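Local coordinates for ThermoDBP-single stranded DNA binding protein (Thermoproteus tenax, PDB 3TEK) that binds single-stranded DNA through a non-canonical fold, apparently in place of the canonical single-stranded DNA-binding protein, which has been displaced in its archaeal order, at residues K23-A37 and D114-D127. Residues are numbered along the deposited sequence; the frame is centred on the assembly and turned at random.
Sequences KKLVLIRWNTGKTSA and DIFMISTELVLDPD
V26, I28 and W30 pair with L124, L122 and T120 across the two central strands of an antiparallel sheet, a worked example of how one ribbon can carry a packed face and a more open one. Each of these hydrogen-bonded pairs is closed by two backbone bonds, the shortest from I28 N to L122 O at 2.7 Å. On the packed face the indole of W30, its CG anti to the backbone N (chi1 173°), brings CE3 to within 4.0 Å of L122 CD1 and 4.1 Å of T120 CG2, slanting across both side chains.

The other face, with L27, R29, N31, V123 and E121, is looser and partly exposed. R29 and E121 run side by side in the same direction, but R29 NE lies 3.9 Å from E121 OE2, a long salt bridge; the oxygen sits at the guanidinium edge, in its plane, with the carboxylate turned 68° from it. R29 NH2 has a second salt bridge, to E16, and E121 OE1 is hydrogen-bonded to N134.

Regular pairing gives way after N31, whose OD1 accepts from G33 N at 2.8 Å in an Asx turn. There T32 OG1 replaces a backbone acceptor, accepting from I118 N at 3.1 Å and giving its own proton to G33 O. A one-residue shift follows before T35 pairs with F116; T35 O lies over one face of the F116 ring, offset toward its rim.

Helix 52-68 covers the W30 face, with L55 on W30 and L56 on L122; helix 83-108 adds L92 against L122 and W99 against I118. Strands 13-20 and 131-142 flank the pair and complete the four-stranded sheet.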
loop_
_atom_site.group_PDB
_atom_site.type_symbol
_atom_site.label_atom_id
_atom_site.label_comp_id
_atom_site.label_asym_id
_atom_site.label_seq_id
_atom_site.Cartn_x
_atom_site.Cartn_y
_atom_site.Cartn_z
ATOM N N LYS A 23 23.554 1.440 -1.468
ATOM C CA LYS A 23 22.247 1.042 -1.937
ATOM C C LYS A 23 21.269 2.207 -1.787
ATOM O O LYS A 23 21.295 2.935 -0.804
ATOM C CB LYS A 23 21.744 -0.194 -1.180
ATOM C CG LYS A 23 22.770 -1.366 -1.032
ATOM C CD LYS A 23 22.825 -2.331 -2.263
ATOM C CE LYS A 23 23.659 -3.623 -2.000
ATOM N NZ LYS A 23 25.065 -3.322 -1.622
ATOM N N LYS A 24 20.433 2.406 -2.788
ATOM C CA LYS A 24 19.371 3.369 -2.696
ATOM C C LYS A 24 18.069 2.602 -2.473
ATOM O O LYS A 24 17.784 1.655 -3.184
ATOM C CB LYS A 24 19.276 4.161 -3.983
ATOM C CG LYS A 24 20.487 4.984 -4.273
ATOM C CD LYS A 24 20.448 6.296 -3.514
ATOM C CE LYS A 24 21.474 7.310 -4.084
ATOM N NZ LYS A 24 22.759 7.216 -3.355
ATOM N N LEU A 25 17.290 3.005 -1.485
ATOM C CA LEU A 25 15.958 2.443 -1.277
ATOM C C LEU A 25 14.920 3.530 -1.523
ATOM O O LEU A 25 15.245 4.717 -1.525
ATOM C CB LEU A 25 15.822 1.847 0.122
ATOM C CG LEU A 25 16.862 0.738 0.376
ATOM C CD1 LEU A 25 17.896 1.240 1.307
ATOM C CD2 LEU A 25 16.213 -0.495 0.985
ATOM N N VAL A 26 13.677 3.106 -1.705
ATOM C CA VAL A 26 12.589 4.024 -1.973
ATOM C C VAL A 26 11.635 4.017 -0.799
ATOM O O VAL A 26 11.007 2.994 -0.501
ATOM C CB VAL A 26 11.847 3.672 -3.275
ATOM C CG1 VAL A 26 10.812 4.766 -3.611
ATOM C CG2 VAL A 26 12.849 3.503 -4.459
ATOM N N LEU A 27 11.560 5.160 -0.115
ATOM C CA LEU A 27 10.518 5.386 0.895
ATOM C C LEU A 27 9.233 5.823 0.198
ATOM O O LEU A 27 9.233 6.813 -0.520
ATOM C CB LEU A 27 10.966 6.441 1.897
ATOM C CG LEU A 27 10.006 6.844 3.013
ATOM C CD1 LEU A 27 9.532 5.648 3.825
ATOM C CD2 LEU A 27 10.686 7.837 3.911
ATOM N N ILE A 28 8.148 5.074 0.393
ATOM C CA ILE A 28 6.900 5.383 -0.263
ATOM C C ILE A 28 5.823 5.695 0.778
ATOM O O ILE A 28 5.576 4.914 1.699
ATOM C CB ILE A 28 6.424 4.241 -1.132
ATOM C CG1 ILE A 28 7.487 3.869 -2.174
ATOM C CG2 ILE A 28 5.104 4.600 -1.811
ATOM C CD1 ILE A 28 7.048 2.768 -3.058
ATOM N N ARG A 29 5.191 6.852 0.608
ATOM C CA ARG A 29 4.045 7.243 1.397
ATOM C C ARG A 29 2.830 7.016 0.526
ATOM O O ARG A 29 2.708 7.626 -0.531
ATOM C CB ARG A 29 4.136 8.713 1.807
ATOM C CG ARG A 29 5.309 9.001 2.736
ATOM C CD ARG A 29 5.561 10.481 2.966
ATOM N NE ARG A 29 6.865 10.652 3.613
ATOM C CZ ARG A 29 7.913 11.327 3.130
ATOM N NH1 ARG A 29 7.853 11.980 1.971
ATOM N NH2 ARG A 29 9.038 11.376 3.845
ATOM N N TRP A 30 1.927 6.154 0.983
ATOM C CA TRP A 30 0.825 5.702 0.155
ATOM C C TRP A 30 -0.518 5.874 0.855
ATOM O O TRP A 30 -0.726 5.349 1.938
ATOM C CB TRP A 30 1.077 4.237 -0.218
ATOM C CG TRP A 30 -0.035 3.545 -0.944
ATOM C CD1 TRP A 30 -0.817 4.059 -1.928
ATOM C CD2 TRP A 30 -0.480 2.198 -0.740
ATOM N NE1 TRP A 30 -1.718 3.124 -2.356
ATOM C CE2 TRP A 30 -1.542 1.971 -1.642
ATOM C CE3 TRP A 30 -0.101 1.175 0.126
ATOM C CZ2 TRP A 30 -2.221 0.752 -1.716
ATOM C CZ3 TRP A 30 -0.777 -0.038 0.053
ATOM C CH2 TRP A 30 -1.823 -0.239 -0.869
ATOM N N ASN A 31 -1.412 6.643 0.252
ATOM C CA ASN A 31 -2.794 6.717 0.733
ATOM C C ASN A 31 -3.677 5.977 -0.232
ATOM O O ASN A 31 -3.647 6.240 -1.407
ATOM C CB ASN A 31 -3.287 8.163 0.895
ATOM C CG ASN A 31 -4.678 8.260 1.606
ATOM O OD1 ASN A 31 -5.522 7.355 1.507
ATOM N ND2 ASN A 31 -4.906 9.366 2.319
ATOM N N THR A 32 -4.481 5.055 0.293
ATOM C CA THR A 32 -5.328 4.188 -0.522
ATOM C C THR A 32 -6.394 4.951 -1.262
ATOM O O THR A 32 -6.909 4.490 -2.287
ATOM C CB THR A 32 -6.106 3.182 0.362
ATOM O OG1 THR A 32 -6.991 3.897 1.239
ATOM C CG2 THR A 32 -5.135 2.329 1.177
ATOM N N GLY A 33 -6.767 6.093 -0.696
ATOM C CA GLY A 33 -7.928 6.810 -1.127
ATOM C C GLY A 33 -9.141 6.335 -0.381
ATOM O O GLY A 33 -9.109 5.353 0.393
ATOM N N LYS A 34 -10.210 7.081 -0.604
ATOM C CA LYS A 34 -11.500 6.866 0.039
ATOM C C LYS A 34 -12.071 5.569 -0.523
ATOM O O LYS A 34 -12.266 5.447 -1.735
ATOM C CB LYS A 34 -12.408 8.075 -0.274
ATOM C CG LYS A 34 -13.699 8.231 0.527
ATOM C CD LYS A 34 -14.242 9.664 0.307
ATOM C CE LYS A 34 -15.724 9.811 0.555
ATOM N NZ LYS A 34 -16.166 11.145 0.058
ATOM N N THR A 35 -12.333 4.597 0.338
ATOM C CA THR A 35 -12.724 3.268 -0.135
ATOM C C THR A 35 -13.504 2.513 0.944
ATOM O O THR A 35 -13.819 3.073 1.983
ATOM C CB THR A 35 -11.496 2.459 -0.577
ATOM O OG1 THR A 35 -11.913 1.214 -1.154
ATOM C CG2 THR A 35 -10.564 2.195 0.589
ATOM N N SER A 36 -13.823 1.258 0.684
ATOM C CA SER A 36 -14.506 0.424 1.665
ATOM C C SER A 36 -13.725 -0.855 1.727
ATOM O O SER A 36 -12.878 -1.095 0.841
ATOM C CB SER A 36 -15.945 0.122 1.237
ATOM O OG SER A 36 -15.975 -0.618 0.023
ATOM N N ALA A 37 -14.002 -1.655 2.765
ATOM C CA ALA A 37 -13.342 -2.958 2.982
ATOM C C ALA A 37 -13.564 -3.924 1.820
ATOM O O ALA A 37 -12.619 -4.532 1.325
ATOM C CB ALA A 37 -13.804 -3.605 4.292
ATOM N N ASP A 114 -19.027 0.852 5.892
ATOM C CA ASP A 114 -18.355 2.096 6.247
ATOM C C ASP A 114 -17.219 2.446 5.267
ATOM O O ASP A 114 -16.657 1.586 4.580
ATOM C CB ASP A 114 -17.847 2.068 7.678
ATOM C CG ASP A 114 -18.919 2.451 8.689
ATOM O OD1 ASP A 114 -20.041 2.882 8.307
ATOM O OD2 ASP A 114 -18.626 2.321 9.890
ATOM N N ILE A 115 -16.930 3.732 5.184
ATOM C CA ILE A 115 -15.949 4.250 4.239
ATOM C C ILE A 115 -14.765 4.786 5.017
ATOM O O ILE A 115 -14.918 5.202 6.163
ATOM C CB ILE A 115 -16.557 5.345 3.362
ATOM C CG1 ILE A 115 -17.679 4.753 2.543
ATOM C CG2 ILE A 115 -15.545 5.879 2.385
ATOM C CD1 ILE A 115 -17.243 3.617 1.671
ATOM N N PHE A 116 -13.586 4.764 4.388
ATOM C CA PHE A 116 -12.332 5.141 5.047
ATOM C C PHE A 116 -11.173 5.321 4.058
ATOM O O PHE A 116 -11.266 4.931 2.885
ATOM C CB PHE A 116 -11.931 4.077 6.080
ATOM C CG PHE A 116 -11.720 2.717 5.497
ATOM C CD1 PHE A 116 -10.501 2.377 4.885
ATOM C CD2 PHE A 116 -12.732 1.773 5.528
ATOM C CE1 PHE A 116 -10.315 1.108 4.321
ATOM C CE2 PHE A 116 -12.567 0.508 4.957
ATOM C CZ PHE A 116 -11.365 0.166 4.368
ATOM N N MET A 117 -10.066 5.828 4.541
ATOM C CA MET A 117 -8.837 5.716 3.812
ATOM C C MET A 117 -7.674 5.394 4.733
ATOM O O MET A 117 -7.654 5.785 5.871
ATOM C CB MET A 117 -8.568 6.962 2.998
ATOM C CG MET A 117 -8.709 8.203 3.738
ATOM S SD MET A 117 -8.679 9.631 2.683
ATOM C CE MET A 117 -9.001 10.849 3.884
ATOM N N ILE A 118 -6.721 4.649 4.236
ATOM C CA ILE A 118 -5.577 4.298 5.028
ATOM C C ILE A 118 -4.365 4.966 4.441
ATOM O O ILE A 118 -4.165 4.934 3.266
ATOM C CB ILE A 118 -5.380 2.808 5.010
ATOM C CG1 ILE A 118 -6.572 2.150 5.667
ATOM C CG2 ILE A 118 -4.124 2.407 5.714
ATOM C CD1 ILE A 118 -6.677 0.729 5.416
ATOM N N SER A 119 -3.569 5.593 5.273
ATOM C CA SER A 119 -2.276 6.066 4.832
ATOM C C SER A 119 -1.219 5.261 5.580
ATOM O O SER A 119 -1.325 5.023 6.804
ATOM C CB SER A 119 -2.079 7.540 5.114
ATOM O OG SER A 119 -1.993 7.738 6.507
ATOM N N THR A 120 -0.207 4.845 4.847
ATOM C CA THR A 120 0.883 4.095 5.456
ATOM C C THR A 120 2.191 4.400 4.746
ATOM O O THR A 120 2.221 5.147 3.765
ATOM C CB THR A 120 0.576 2.592 5.473
ATOM O OG1 THR A 120 1.550 1.915 6.307
ATOM C CG2 THR A 120 0.529 2.035 4.041
ATOM N N GLU A 121 3.275 3.880 5.290
ATOM C CA GLU A 121 4.595 4.046 4.700
ATOM C C GLU A 121 5.228 2.699 4.438
ATOM O O GLU A 121 5.094 1.781 5.247
ATOM C CB GLU A 121 5.510 4.811 5.635
ATOM C CG GLU A 121 5.109 6.235 5.866
ATOM C CD GLU A 121 6.268 7.083 6.413
ATOM O OE1 GLU A 121 7.393 6.557 6.664
ATOM O OE2 GLU A 121 6.032 8.283 6.579
ATOM N N LEU A 122 5.911 2.609 3.297
ATOM C CA LEU A 122 6.637 1.415 2.846
ATOM C C LEU A 122 8.070 1.814 2.446
ATOM O O LEU A 122 8.303 2.955 1.997
ATOM C CB LEU A 122 5.931 0.799 1.609
ATOM C CG LEU A 122 4.381 0.813 1.585
ATOM C CD1 LEU A 122 3.814 0.466 0.219
ATOM C CD2 LEU A 122 3.814 -0.154 2.650
ATOM N N VAL A 123 9.010 0.883 2.605
ATOM C CA VAL A 123 10.375 1.028 2.032
ATOM C C VAL A 123 10.593 -0.136 1.047
ATOM O O VAL A 123 10.457 -1.310 1.409
ATOM C CB VAL A 123 11.471 1.025 3.131
ATOM C CG1 VAL A 123 12.929 1.072 2.521
ATOM C CG2 VAL A 123 11.283 2.206 4.079
ATOM N N LEU A 124 10.860 0.191 -0.202
ATOM C CA LEU A 124 11.138 -0.820 -1.207
ATOM C C LEU A 124 12.632 -0.890 -1.423
ATOM O O LEU A 124 13.256 0.129 -1.708
ATOM C CB LEU A 124 10.452 -0.495 -2.524
ATOM C CG LEU A 124 10.841 -1.328 -3.774
ATOM C CD1 LEU A 124 10.376 -2.776 -3.658
ATOM C CD2 LEU A 124 10.272 -0.678 -5.018
ATOM N N ASP A 125 13.187 -2.098 -1.340
ATOM C CA ASP A 125 14.557 -2.340 -1.813
ATOM C C ASP A 125 14.471 -2.680 -3.307
ATOM O O ASP A 125 14.035 -3.766 -3.660
ATOM C CB ASP A 125 15.206 -3.499 -1.017
ATOM C CG ASP A 125 16.656 -3.746 -1.411
ATOM O OD1 ASP A 125 17.046 -3.442 -2.571
ATOM O OD2 ASP A 125 17.418 -4.261 -0.574
ATOM N N PRO A 126 14.857 -1.743 -4.196
ATOM C CA PRO A 126 14.682 -2.031 -5.616
ATOM C C PRO A 126 15.614 -3.138 -6.134
ATOM O O PRO A 126 15.372 -3.674 -7.217
ATOM C CB PRO A 126 14.969 -0.676 -6.289
ATOM C CG PRO A 126 15.961 -0.036 -5.395
ATOM C CD PRO A 126 15.583 -0.479 -3.978
ATOM N N ASP A 127 16.672 -3.465 -5.386
ATOM C CA ASP A 127 17.585 -4.567 -5.773
ATOM C C ASP A 127 16.920 -5.927 -5.651
ATOM O O ASP A 127 16.985 -6.745 -6.562
ATOM C CB ASP A 127 18.858 -4.556 -4.925
ATOM C CG ASP A 127 19.662 -3.297 -5.127
ATOM O OD1 ASP A 127 20.037 -3.050 -6.297
ATOM O OD2 ASP A 127 19.907 -2.560 -4.140
HETATM O O HOH W 1 19.744 0.393 -5.024
HETATM O O HOH W 2 -15.975 -0.949 4.763
#